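Local coordinates for putative signal transduction protein with CBS domains (Kribbella flavida, PDB 4NOC) that is of unknown function but carries a pair of CBS domains, modules that in many relatives sense adenosine-containing ligands, and probably serves in signalling, at residues F13-L18 with L34-V40; S48-Q54 with L94-A100; L102-H107 with L125-K130; R122-V126 with A137-S141. One frame throughout, in Å; residues are numbered along the deposited sequence.

Contact 1: F13-L18 with L34-V40; sequences FPVVGL and LPGLIVV. With SO4 (sulfate ion), chain G.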
loop_
_atom_site.group_PDB
_atom_site.type_symbol
_atom_site.label_atom_id
_atom_site.label_comp_id
_atom_site.label_asym_id
_atom_site.label_seq_id
_atom_site.Cartn_x
_atom_site.Cartn_y
_atom_site.Cartn_z
ATOM N N PHE A 13 -11.894 3.714 7.810
ATOM C CA PHE A 13 -10.801 4.228 6.991
ATOM C C PHE A 13 -11.116 5.691 6.689
ATOM O O PHE A 13 -12.238 6.013 6.311
ATOM C CB PHE A 13 -10.764 3.434 5.683
ATOM C CG PHE A 13 -9.381 3.106 5.185
ATOM C CD1 PHE A 13 -8.744 1.944 5.591
ATOM C CD2 PHE A 13 -8.743 3.932 4.264
ATOM C CE1 PHE A 13 -7.481 1.625 5.114
ATOM C CE2 PHE A 13 -7.475 3.620 3.783
ATOM C CZ PHE A 13 -6.844 2.463 4.210
ATOM N N PRO A 14 -10.145 6.598 6.860
ATOM C CA PRO A 14 -10.528 7.997 6.619
ATOM C C PRO A 14 -10.796 8.320 5.149
ATOM O O PRO A 14 -10.162 7.808 4.210
ATOM C CB PRO A 14 -9.351 8.802 7.162
ATOM C CG PRO A 14 -8.249 7.841 7.306
ATOM C CD PRO A 14 -8.805 6.471 7.450
ATOM N N VAL A 15 -11.776 9.193 4.982
ATOM C CA VAL A 15 -12.337 9.539 3.694
ATOM C C VAL A 15 -12.193 11.049 3.539
ATOM O O VAL A 15 -12.300 11.787 4.531
ATOM C CB VAL A 15 -13.833 9.121 3.686
ATOM C CG1 VAL A 15 -14.616 9.852 2.644
ATOM C CG2 VAL A 15 -13.958 7.602 3.514
ATOM N N VAL A 16 -11.907 11.514 2.321
ATOM C CA VAL A 16 -11.930 12.952 2.036
ATOM C C VAL A 16 -12.667 13.237 0.731
ATOM O O VAL A 16 -12.697 12.385 -0.170
ATOM C CB VAL A 16 -10.510 13.574 1.918
ATOM C CG1 VAL A 16 -9.777 13.556 3.257
ATOM C CG2 VAL A 16 -9.702 12.873 0.819
ATOM N N GLY A 17 -13.252 14.432 0.630
ATOM C CA GLY A 17 -13.954 14.834 -0.576
ATOM C C GLY A 17 -13.016 15.265 -1.693
ATOM O O GLY A 17 -11.951 15.842 -1.458
ATOM N N LEU A 18 -13.418 14.961 -2.918
ATOM C CA LEU A 18 -12.716 15.387 -4.122
ATOM C C LEU A 18 -12.449 16.905 -4.147
ATOM O O LEU A 18 -11.383 17.360 -4.581
ATOM C CB LEU A 18 -13.569 14.977 -5.317
ATOM C CG LEU A 18 -12.971 14.731 -6.694
ATOM C CD1 LEU A 18 -11.666 14.000 -6.598
ATOM C CD2 LEU A 18 -13.962 13.926 -7.526
ATOM N N LEU A 34 -0.877 7.042 7.090
ATOM C CA LEU A 34 -1.637 6.187 6.190
ATOM C C LEU A 34 -1.005 6.008 4.817
ATOM O O LEU A 34 -0.472 6.961 4.231
ATOM C CB LEU A 34 -3.032 6.761 6.002
ATOM C CG LEU A 34 -3.846 6.823 7.273
ATOM C CD1 LEU A 34 -4.883 7.880 7.070
ATOM C CD2 LEU A 34 -4.471 5.468 7.523
ATOM N N PRO A 35 -1.108 4.782 4.281
ATOM C CA PRO A 35 -0.674 4.508 2.912
ATOM C C PRO A 35 -1.542 5.301 1.933
ATOM O O PRO A 35 -1.032 5.711 0.886
ATOM C CB PRO A 35 -0.944 3.012 2.765
ATOM C CG PRO A 35 -2.101 2.761 3.690
ATOM C CD PRO A 35 -1.852 3.651 4.866
ATOM N N GLY A 36 -2.817 5.519 2.281
ATOM C CA GLY A 36 -3.747 6.232 1.416
ATOM C C GLY A 36 -5.040 6.721 2.051
ATOM O O GLY A 36 -5.442 6.278 3.127
ATOM N N LEU A 37 -5.690 7.664 1.376
ATOM C CA LEU A 37 -7.002 8.149 1.783
ATOM C C LEU A 37 -8.028 7.641 0.781
ATOM O O LEU A 37 -7.730 7.548 -0.408
ATOM C CB LEU A 37 -7.020 9.683 1.790
ATOM C CG LEU A 37 -6.105 10.387 2.798
ATOM C CD1 LEU A 37 -6.162 11.895 2.638
ATOM C CD2 LEU A 37 -6.449 9.985 4.235
ATOM N N ILE A 38 -9.228 7.304 1.247
ATOM C CA ILE A 38 -10.326 7.045 0.317
ATOM C C ILE A 38 -10.955 8.370 -0.117
ATOM O O ILE A 38 -11.378 9.175 0.711
ATOM C CB ILE A 38 -11.385 6.097 0.898
ATOM C CG1 ILE A 38 -10.817 4.673 0.974
ATOM C CG2 ILE A 38 -12.647 6.118 0.035
ATOM C CD1 ILE A 38 -11.796 3.664 1.495
ATOM N N VAL A 39 -10.989 8.606 -1.421
ATOM C CA VAL A 39 -11.521 9.851 -1.933
ATOM C C VAL A 39 -12.948 9.613 -2.401
ATOM O O VAL A 39 -13.203 8.652 -3.133
ATOM C CB VAL A 39 -10.711 10.324 -3.133
ATOM C CG1 VAL A 39 -11.269 11.649 -3.661
ATOM C CG2 VAL A 39 -9.239 10.457 -2.755
ATOM N N VAL A 40 -13.877 10.468 -1.987
ATOM C CA VAL A 40 -15.233 10.373 -2.500
ATOM C C VAL A 40 -15.641 11.645 -3.246
ATOM O O VAL A 40 -14.972 12.682 -3.138
ATOM C CB VAL A 40 -16.227 10.100 -1.381
ATOM C CG1 VAL A 40 -15.778 8.875 -0.587
ATOM C CG2 VAL A 40 -16.342 11.326 -0.476
HETATM S S SO4 G . -15.371 4.767 6.735
HETATM O O1 SO4 G . -14.448 3.840 7.363
HETATM O O2 SO4 G . -16.750 4.373 7.020
HETATM O O3 SO4 G . -15.141 6.114 7.253
HETATM O O4 SO4 G . -15.119 4.721 5.298
#
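Val16 and Ile38 lie at the centre of a parallel strand pairing in which four backbone hydrogen bonds join 13-18 to 34-40. Val16 N gives its hydrogen to Ile38 O (2.9 Å) and Val16 O receives Val40 N (2.9 Å), so this residue is gripped on both of its polar atoms. The tight end is where CG of the Pro14 ring presses on Leu34 CD1 at 3.4 Å, closer than usual for two carbons. On the face of Val15, Ile38 and Val40, a chi1 of 159° swings Val15 CG1 across to Val40 CG1 (3.6 Å), while CG2 rests on Ile38 CB. The outer edge, at exposed Val15, is looser: its CG2 also comes near a sulfate, probably from the crystallisation liquor, whose O1 accepts a hydrogen bond from Phe13 N (2.6 Å). The Phe13 ring crosses Ile38 at about a right angle. Strands 15-17 and 36-40 are joined through helix 22-31 as a beta-alpha-beta crossover of the first CBS domain. Leu37 and Val16 pack against that helix, Val39 also touches Val91 of helix 91-94, and Phe13 and Ile38 touch Ala137 of strand 133-139.

Contact 2: S48-Q54 with L94-A100; sequences SVLPASQ and LLPSQPA. With SO4 (sulfate ion), chain F.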
loop_
_atom_site.group_PDB
_atom_site.type_symbol
_atom_site.label_atom_id
_atom_site.label_comp_id
_atom_site.label_asym_id
_atom_site.label_seq_id
_atom_site.Cartn_x
_atom_site.Cartn_y
_atom_site.Cartn_z
ATOM N N SER A 48 -11.934 7.143 -5.724
ATOM C CA SER A 48 -10.555 6.757 -5.914
ATOM C C SER A 48 -9.851 6.621 -4.567
ATOM O O SER A 48 -10.424 6.914 -3.514
ATOM C CB SER A 48 -9.855 7.826 -6.753
ATOM O OG SER A 48 -8.781 7.267 -7.479
ATOM N N VAL A 49 -8.605 6.172 -4.608
ATOM C CA VAL A 49 -7.751 6.165 -3.426
ATOM C C VAL A 49 -6.670 7.197 -3.691
ATOM O O VAL A 49 -6.217 7.312 -4.834
ATOM C CB VAL A 49 -7.080 4.796 -3.226
ATOM C CG1 VAL A 49 -6.151 4.811 -2.002
ATOM C CG2 VAL A 49 -8.125 3.722 -3.068
ATOM N N LEU A 50 -6.275 7.948 -2.660
ATOM C CA LEU A 50 -5.140 8.861 -2.757
ATOM C C LEU A 50 -3.989 8.313 -1.913
ATOM O O LEU A 50 -3.953 8.499 -0.691
ATOM C CB LEU A 50 -5.506 10.277 -2.288
ATOM C CG LEU A 50 -4.330 11.262 -2.175
ATOM C CD1 LEU A 50 -3.623 11.418 -3.517
ATOM C CD2 LEU A 50 -4.749 12.630 -1.629
ATOM N N PRO A 51 -3.047 7.615 -2.560
ATOM C CA PRO A 51 -1.887 7.093 -1.818
ATOM C C PRO A 51 -0.919 8.214 -1.419
ATOM O O PRO A 51 -0.768 9.170 -2.183
ATOM C CB PRO A 51 -1.221 6.129 -2.813
ATOM C CG PRO A 51 -1.726 6.548 -4.173
ATOM C CD PRO A 51 -3.060 7.226 -3.983
ATOM N N ALA A 52 -0.301 8.113 -0.242
ATOM C CA ALA A 52 0.714 9.084 0.170
ATOM C C ALA A 52 1.791 9.248 -0.900
ATOM O O ALA A 52 2.256 10.357 -1.146
ATOM C CB ALA A 52 1.349 8.679 1.489
ATOM N N SER A 53 2.170 8.143 -1.534
ATOM C CA SER A 53 3.213 8.162 -2.550
ATOM C C SER A 53 2.863 9.091 -3.710
ATOM O O SER A 53 3.749 9.735 -4.276
ATOM C CB SER A 53 3.526 6.744 -3.048
ATOM O OG SER A 53 2.457 6.220 -3.808
ATOM N N GLN A 54 1.573 9.199 -4.033
ATOM C CA GLN A 54 1.108 10.082 -5.114
ATOM C C GLN A 54 1.197 11.545 -4.695
ATOM O O GLN A 54 1.427 12.447 -5.522
ATOM C CB GLN A 54 -0.323 9.718 -5.537
ATOM C CG GLN A 54 -1.028 10.720 -6.484
ATOM C CD GLN A 54 -0.336 10.901 -7.837
ATOM O OE1 GLN A 54 0.455 10.066 -8.273
ATOM N NE2 GLN A 54 -0.642 12.006 -8.503
ATOM N N LEU A 94 -4.559 16.595 -6.736
ATOM C CA LEU A 94 -3.512 15.704 -6.249
ATOM C C LEU A 94 -3.551 14.348 -6.958
ATOM O O LEU A 94 -2.542 13.652 -7.041
ATOM C CB LEU A 94 -3.664 15.477 -4.738
ATOM C CG LEU A 94 -3.524 16.702 -3.839
ATOM C CD1 LEU A 94 -3.726 16.309 -2.389
ATOM C CD2 LEU A 94 -2.157 17.284 -4.024
ATOM N N LEU A 95 -4.722 13.964 -7.451
ATOM C CA LEU A 95 -4.867 12.654 -8.068
ATOM C C LEU A 95 -4.070 12.582 -9.373
ATOM O O LEU A 95 -3.771 13.604 -9.971
ATOM C CB LEU A 95 -6.340 12.329 -8.304
ATOM C CG LEU A 95 -7.216 12.123 -7.067
ATOM C CD1 LEU A 95 -8.666 11.885 -7.494
ATOM C CD2 LEU A 95 -6.706 10.957 -6.219
ATOM N N PRO A 96 -3.695 11.363 -9.793
ATOM C CA PRO A 96 -3.024 11.211 -11.091
ATOM C C PRO A 96 -4.019 11.444 -12.220
ATOM O O PRO A 96 -5.228 11.420 -11.963
ATOM C CB PRO A 96 -2.569 9.750 -11.080
ATOM C CG PRO A 96 -3.542 9.041 -10.125
ATOM C CD PRO A 96 -3.847 10.078 -9.071
ATOM N N SER A 97 -3.522 11.669 -13.440
ATOM C CA SER A 97 -4.381 11.946 -14.594
ATOM C C SER A 97 -5.351 10.800 -14.880
ATOM O O SER A 97 -6.494 11.038 -15.272
ATOM C CB SER A 97 -3.549 12.267 -15.841
ATOM N N GLN A 98 -4.896 9.564 -14.680
ATOM C CA GLN A 98 -5.778 8.400 -14.756
ATOM C C GLN A 98 -5.898 7.716 -13.386
ATOM O O GLN A 98 -5.212 6.727 -13.115
ATOM C CB GLN A 98 -5.279 7.408 -15.809
ATOM N N PRO A 99 -6.784 8.243 -12.517
ATOM C CA PRO A 99 -6.954 7.778 -11.134
ATOM C C PRO A 99 -7.285 6.304 -11.039
ATOM O O PRO A 99 -8.124 5.808 -11.788
ATOM C CB PRO A 99 -8.144 8.600 -10.629
ATOM C CG PRO A 99 -8.112 9.840 -11.451
ATOM C CD PRO A 99 -7.659 9.392 -12.815
ATOM N N ALA A 100 -6.623 5.617 -10.117
ATOM C CA ALA A 100 -6.910 4.214 -9.870
ATOM C C ALA A 100 -8.387 4.040 -9.585
ATOM O O ALA A 100 -8.985 4.837 -8.862
ATOM C CB ALA A 100 -6.090 3.703 -8.693
HETATM S S SO4 F . 0.113 11.100 -13.674
HETATM O O1 SO4 F . -0.217 9.676 -13.639
HETATM O O2 SO4 F . -1.100 11.877 -13.899
HETATM O O3 SO4 F . 0.724 11.520 -12.411
HETATM O O4 SO4 F . 1.048 11.324 -14.771
#
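Gln54 and Leu94 join the two CBS domains of the chain: the strand-to-helix corner 48-54 belongs to the first, and 94-100 is an irregular segment that leads to strand 104-106 of the second. The Gln54 side chain leaves CB with CG anti to the backbone N (chi1 169°), then bends at chi2, which brings its amide up to Leu94 and Pro96. CG passes 3.3 Å from Leu94 O. CD lies near that oxygen too and beside Pro96 CD, OE1 skirts Pro96 CB, and NE2 ends the chain with a hydrogen bond to Leu94 O (2.9 Å, 167° at the hydrogen). The acceptor lies in the plane of the Gln54 amide, whereas the donor is tilted 20° from the carbonyl plane. A leucine here would probably leave Leu94 O without this donor and let the backbone around Leu94 shift against helix 52-59. Between the two polar ends, Leu50 crosses two leucines obliquely, its CD2 reaching Leu94 CD1 (3.9 Å) and its CD1 Leu95 CD2 (4.1 Å). Ala52 and Ser53 pack against Ala140 and Cys123 of the second subunit. At the far end Ser48 OG, close to Pro99 CB, donates to Ala100 O at 2.8 Å, in the carbonyl plane and on a lone pair.

Contact 3: L102-H107 with L125-K130; sequences LPVVKH and LVAVVK. With SO4 (sulfate ion), chain E.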
loop_
_atom_site.group_PDB
_atom_site.type_symbol
_atom_site.label_atom_id
_atom_site.label_comp_id
_atom_site.label_asym_id
_atom_site.label_seq_id
_atom_site.Cartn_x
_atom_site.Cartn_y
_atom_site.Cartn_z
ATOM N N LEU A 102 -11.352 2.202 -7.670
ATOM C CA LEU A 102 -11.420 1.695 -6.314
ATOM C C LEU A 102 -12.511 0.667 -6.299
ATOM O O LEU A 102 -13.689 1.014 -6.346
ATOM C CB LEU A 102 -11.735 2.832 -5.347
ATOM C CG LEU A 102 -12.108 2.464 -3.911
ATOM C CD1 LEU A 102 -10.997 1.656 -3.251
ATOM C CD2 LEU A 102 -12.438 3.723 -3.106
ATOM N N PRO A 103 -12.136 -0.618 -6.271
ATOM C CA PRO A 103 -13.208 -1.613 -6.301
ATOM C C PRO A 103 -13.982 -1.511 -5.000
ATOM O O PRO A 103 -13.385 -1.266 -3.955
ATOM C CB PRO A 103 -12.461 -2.953 -6.375
ATOM C CG PRO A 103 -11.003 -2.589 -6.717
ATOM C CD PRO A 103 -10.801 -1.228 -6.130
ATOM N N VAL A 104 -15.295 -1.687 -5.080
ATOM C CA VAL A 104 -16.200 -1.552 -3.945
ATOM C C VAL A 104 -17.005 -2.838 -3.871
ATOM O O VAL A 104 -17.722 -3.166 -4.829
ATOM C CB VAL A 104 -17.220 -0.417 -4.194
ATOM C CG1 VAL A 104 -18.210 -0.324 -3.035
ATOM C CG2 VAL A 104 -16.514 0.920 -4.439
ATOM N N VAL A 105 -16.900 -3.557 -2.753
ATOM C CA VAL A 105 -17.638 -4.811 -2.580
ATOM C C VAL A 105 -18.943 -4.574 -1.815
ATOM O O VAL A 105 -19.021 -3.686 -0.961
ATOM C CB VAL A 105 -16.771 -5.900 -1.863
ATOM C CG1 VAL A 105 -15.453 -6.120 -2.617
ATOM C CG2 VAL A 105 -16.472 -5.514 -0.414
ATOM N N LYS A 106 -19.978 -5.341 -2.142
ATOM C CA LYS A 106 -21.244 -5.247 -1.430
ATOM C C LYS A 106 -21.061 -5.725 -0.001
ATOM O O LYS A 106 -20.337 -6.700 0.243
ATOM C CB LYS A 106 -22.319 -6.098 -2.117
ATOM C CG LYS A 106 -22.686 -5.585 -3.498
ATOM C CD LYS A 106 -23.691 -6.488 -4.218
ATOM C CE LYS A 106 -23.839 -6.022 -5.662
ATOM N NZ LYS A 106 -24.991 -6.648 -6.356
ATOM N N HIS A 107 -21.747 -5.065 0.929
ATOM C CA HIS A 107 -21.613 -5.379 2.346
ATOM C C HIS A 107 -21.943 -6.834 2.664
ATOM O O HIS A 107 -21.351 -7.401 3.580
ATOM C CB HIS A 107 -22.494 -4.458 3.193
ATOM C CG HIS A 107 -23.949 -4.800 3.128
ATOM N ND1 HIS A 107 -24.746 -4.455 2.055
ATOM C CD2 HIS A 107 -24.748 -5.472 3.992
ATOM C CE1 HIS A 107 -25.972 -4.905 2.258
ATOM N NE2 HIS A 107 -26.000 -5.526 3.425
ATOM N N LEU A 125 -6.581 -2.417 -1.532
ATOM C CA LEU A 125 -7.786 -2.406 -0.689
ATOM C C LEU A 125 -9.074 -2.334 -1.517
ATOM O O LEU A 125 -9.045 -2.022 -2.713
ATOM C CB LEU A 125 -7.744 -1.271 0.365
ATOM C CG LEU A 125 -7.865 0.220 0.006
ATOM C CD1 LEU A 125 -7.060 0.573 -1.213
ATOM C CD2 LEU A 125 -9.300 0.642 -0.213
ATOM N N VAL A 126 -10.198 -2.649 -0.880
ATOM C CA VAL A 126 -11.509 -2.418 -1.479
ATOM C C VAL A 126 -12.343 -1.647 -0.460
ATOM O O VAL A 126 -12.164 -1.827 0.756
ATOM C CB VAL A 126 -12.254 -3.731 -1.858
ATOM C CG1 VAL A 126 -11.502 -4.481 -2.953
ATOM C CG2 VAL A 126 -12.455 -4.636 -0.618
ATOM N N ALA A 127 -13.229 -0.777 -0.947
ATOM C CA ALA A 127 -14.168 -0.107 -0.065
ATOM C C ALA A 127 -15.333 -1.047 0.145
ATOM O O ALA A 127 -15.584 -1.937 -0.680
ATOM C CB ALA A 127 -14.640 1.229 -0.651
ATOM N N VAL A 128 -16.027 -0.868 1.262
ATOM C CA VAL A 128 -17.252 -1.606 1.499
ATOM C C VAL A 128 -18.412 -0.624 1.552
ATOM O O VAL A 128 -18.343 0.422 2.222
ATOM C CB VAL A 128 -17.166 -2.455 2.778
ATOM C CG1 VAL A 128 -18.354 -3.394 2.865
ATOM C CG2 VAL A 128 -15.889 -3.273 2.757
ATOM N N VAL A 129 -19.466 -0.932 0.807
ATOM C CA VAL A 129 -20.619 -0.040 0.755
ATOM C C VAL A 129 -21.879 -0.768 1.237
ATOM O O VAL A 129 -22.027 -1.978 1.026
ATOM C CB VAL A 129 -20.781 0.603 -0.651
ATOM C CG1 VAL A 129 -22.246 0.935 -0.977
ATOM C CG2 VAL A 129 -19.919 1.859 -0.743
ATOM N N LYS A 130 -22.739 -0.041 1.943
ATOM C CA LYS A 130 -24.054 -0.543 2.345
ATOM C C LYS A 130 -25.094 0.557 2.132
ATOM O O LYS A 130 -24.962 1.661 2.674
ATOM C CB LYS A 130 -24.041 -1.009 3.809
ATOM C CG LYS A 130 -25.411 -1.431 4.374
ATOM C CD LYS A 130 -25.255 -2.063 5.769
ATOM C CE LYS A 130 -26.595 -2.541 6.347
ATOM N NZ LYS A 130 -26.403 -3.476 7.503
HETATM S S SO4 E . -25.300 -3.052 -1.074
HETATM O O1 SO4 E . -25.503 -3.811 -2.303
HETATM O O2 SO4 E . -26.587 -2.878 -0.390
HETATM O O3 SO4 E . -24.338 -3.753 -0.223
HETATM O O4 SO4 E . -24.775 -1.736 -1.420
#
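The His107 imidazole carries the Lys130 side chain over one face and a sulfate at its edge. Lys130 CG stands almost above the ring centre, 3.9 Å from the centroid and 11° off the normal, a CH-pi contact. The lysine chain runs on extended past the ring, and its NZ makes a salt bridge with Glu7. At the edge, ND1 hydrogen-bonds to sulfate O3, which also accepts a hydrogen bond from the backbone N of His107; the ion is probably from the crystallisation liquor, and the very short ND1 distance is doubtful. A chi1 of 75° folds the ring back near the backbone N and chi2 of -78° turns ND1 so that one oxygen serves both. With an alanine here, the sulfate is likely to lose its ND1 partner and the Lys130 methylenes the ring they lie on. The ring lies just past strand 104-106, which helix 111-121 connects to strand 125-130 in the beta-alpha-beta crossover of the second CBS domain. Ala127 N bonds to Pro103 O (3.1 Å), and Val105 N to Ala127 O (2.9 Å); the last two bonds, Val129 N to Val105 O (3.3 Å) and His107 N to Val129 O, are weak. Val104 CG1 meets Val129 CG2 (3.6 Å) on their shared face; Val105, on the opposite face, packs CG1 on Val126 CG2. Leu102 CD1 touches Leu125 CD2 at 3.6 Å.

Contact 4: R122-V126 with A137-S141; sequences RCPLV and AITAS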
loop_
_atom_site.group_PDB
_atom_site.type_symbol
_atom_site.label_atom_id
_atom_site.label_comp_id
_atom_site.label_asym_id
_atom_site.label_seq_id
_atom_site.Cartn_x
_atom_site.Cartn_y
_atom_site.Cartn_z
ATOM N N ARG A 122 -5.872 -8.110 -7.549
ATOM C CA ARG A 122 -4.608 -7.779 -6.873
ATOM C C ARG A 122 -4.603 -6.336 -6.379
ATOM O O ARG A 122 -3.609 -5.625 -6.544
ATOM C CB ARG A 122 -3.394 -8.007 -7.790
ATOM C CG ARG A 122 -2.699 -9.339 -7.585
ATOM C CD ARG A 122 -1.274 -9.354 -8.154
ATOM N NE ARG A 122 -1.250 -9.283 -9.614
ATOM C CZ ARG A 122 -0.402 -9.954 -10.392
ATOM N NH1 ARG A 122 -0.468 -9.815 -11.711
ATOM N NH2 ARG A 122 0.509 -10.765 -9.862
ATOM N N CYS A 123 -5.717 -5.891 -5.801
ATOM C CA CYS A 123 -5.816 -4.499 -5.351
ATOM C C CYS A 123 -5.388 -4.408 -3.894
ATOM O O CYS A 123 -5.552 -5.371 -3.138
ATOM C CB CYS A 123 -7.237 -3.957 -5.538
ATOM S SG CYS A 123 -8.470 -5.094 -4.953
ATOM N N PRO A 124 -4.792 -3.269 -3.511
ATOM C CA PRO A 124 -4.293 -3.051 -2.144
ATOM C C PRO A 124 -5.431 -2.967 -1.136
ATOM O O PRO A 124 -5.250 -3.423 -0.016
ATOM C CB PRO A 124 -3.552 -1.711 -2.237
ATOM C CG PRO A 124 -4.056 -1.066 -3.516
ATOM C CD PRO A 124 -4.392 -2.192 -4.437
ATOM N N LEU A 125 -6.581 -2.417 -1.532
ATOM C CA LEU A 125 -7.786 -2.406 -0.689
ATOM C C LEU A 125 -9.074 -2.334 -1.517
ATOM O O LEU A 125 -9.045 -2.022 -2.713
ATOM C CB LEU A 125 -7.744 -1.271 0.365
ATOM C CG LEU A 125 -7.865 0.220 0.006
ATOM C CD1 LEU A 125 -7.060 0.573 -1.213
ATOM C CD2 LEU A 125 -9.300 0.642 -0.213
ATOM N N VAL A 126 -10.198 -2.649 -0.880
ATOM C CA VAL A 126 -11.509 -2.418 -1.479
ATOM C C VAL A 126 -12.343 -1.647 -0.460
ATOM O O VAL A 126 -12.164 -1.827 0.756
ATOM C CB VAL A 126 -12.254 -3.731 -1.858
ATOM C CG1 VAL A 126 -11.502 -4.481 -2.953
ATOM C CG2 VAL A 126 -12.455 -4.636 -0.618
ATOM N N ALA A 137 -13.323 -0.060 4.882
ATOM C CA ALA A 137 -12.502 -0.657 3.830
ATOM C C ALA A 137 -11.889 -1.976 4.288
ATOM O O ALA A 137 -11.837 -2.264 5.492
ATOM C CB ALA A 137 -11.411 0.305 3.392
ATOM N N ILE A 138 -11.448 -2.778 3.323
ATOM C CA ILE A 138 -10.756 -4.030 3.601
ATOM C C ILE A 138 -9.445 -4.019 2.824
ATOM O O ILE A 138 -9.448 -4.087 1.587
ATOM C CB ILE A 138 -11.575 -5.241 3.140
ATOM C CG1 ILE A 138 -12.951 -5.240 3.785
ATOM C CG2 ILE A 138 -10.854 -6.550 3.471
ATOM C CD1 ILE A 138 -13.896 -6.216 3.146
ATOM N N THR A 139 -8.326 -3.923 3.541
ATOM C CA THR A 139 -7.025 -3.932 2.886
ATOM C C THR A 139 -6.602 -5.367 2.606
ATOM O O THR A 139 -7.167 -6.307 3.163
ATOM C CB THR A 139 -5.948 -3.343 3.775
ATOM O OG1 THR A 139 -5.853 -4.145 4.962
ATOM C CG2 THR A 139 -6.295 -1.905 4.153
ATOM N N ALA A 140 -5.589 -5.516 1.763
ATOM C CA ALA A 140 -5.006 -6.812 1.484
ATOM C C ALA A 140 -4.547 -7.486 2.796
ATOM O O ALA A 140 -4.805 -8.665 2.996
ATOM C CB ALA A 140 -3.831 -6.671 0.476
ATOM N N SER A 141 -3.896 -6.746 3.698
ATOM C CA SER A 141 -3.398 -7.377 4.931
ATOM C C SER A 141 -4.546 -7.752 5.881
ATOM O O SER A 141 -4.464 -8.724 6.627
ATOM C CB SER A 141 -2.323 -6.523 5.633
ATOM O OG SER A 141 -2.860 -5.371 6.260
#
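Val126 and Ile138 form an antiparallel hydrogen-bonded pair, Ile138 N to Val126 O at 2.8 Å and Val126 N to Ile138 O at 3.0 Å, with Leu125 and Thr139 following as the non-hydrogen-bonded pair. This is the open end of the beta hairpin of strands 125-130 and 133-139 in the second CBS domain, where the first strand enters and the second runs into helix 140-147. Val126 CG2 lies between the backbone N and the carbonyl carbon and meets Ile138 CB at 3.9 Å; Met118 of helix 111-121 packs on both residues. On the other face, Leu125 CB rests against Thr139 CA at 3.7 Å, and its CD2 reaches Ala137 CB. Phe13 from the first CBS domain comes against Thr139. Thr139 is the N-cap of the helix: chi1 of 61° sets OG1 where it accepts Arg142 N. The corner also borders the second subunit, whose Gln54 OE1 is hydrogen-bonded by Arg122 NH2 and whose Arg33 NE bonds to Ser141 OG. At the helix start Pro124 O receives Ala140 N at 2.8 Å, the donor tilted 31° from the carbonyl plane, while Ala140 CB lies 3.6 Å from that same oxygen.

Contacts 1 and 3 are counterparts, each the parallel crossover pairing of one CBS domain, and both run from apolar packing to a sulfate at a more open edge. Contact 4 is the most buried; it shares Leu125 and Val126 with contact 3 and extends the same sheet by an antiparallel neighbour. Contact 2 adjoins contact 1 through strands 36-40 and 46-51 but depends on side-chain to backbone hydrogen bonds and leucine packing, since 94-100 is largely irregular. The domains meet where Ile38 of contact 1 and Val49 of contact 2 pack against Leu102 and Leu125. Contacts 2 and 4 both reach the second subunit.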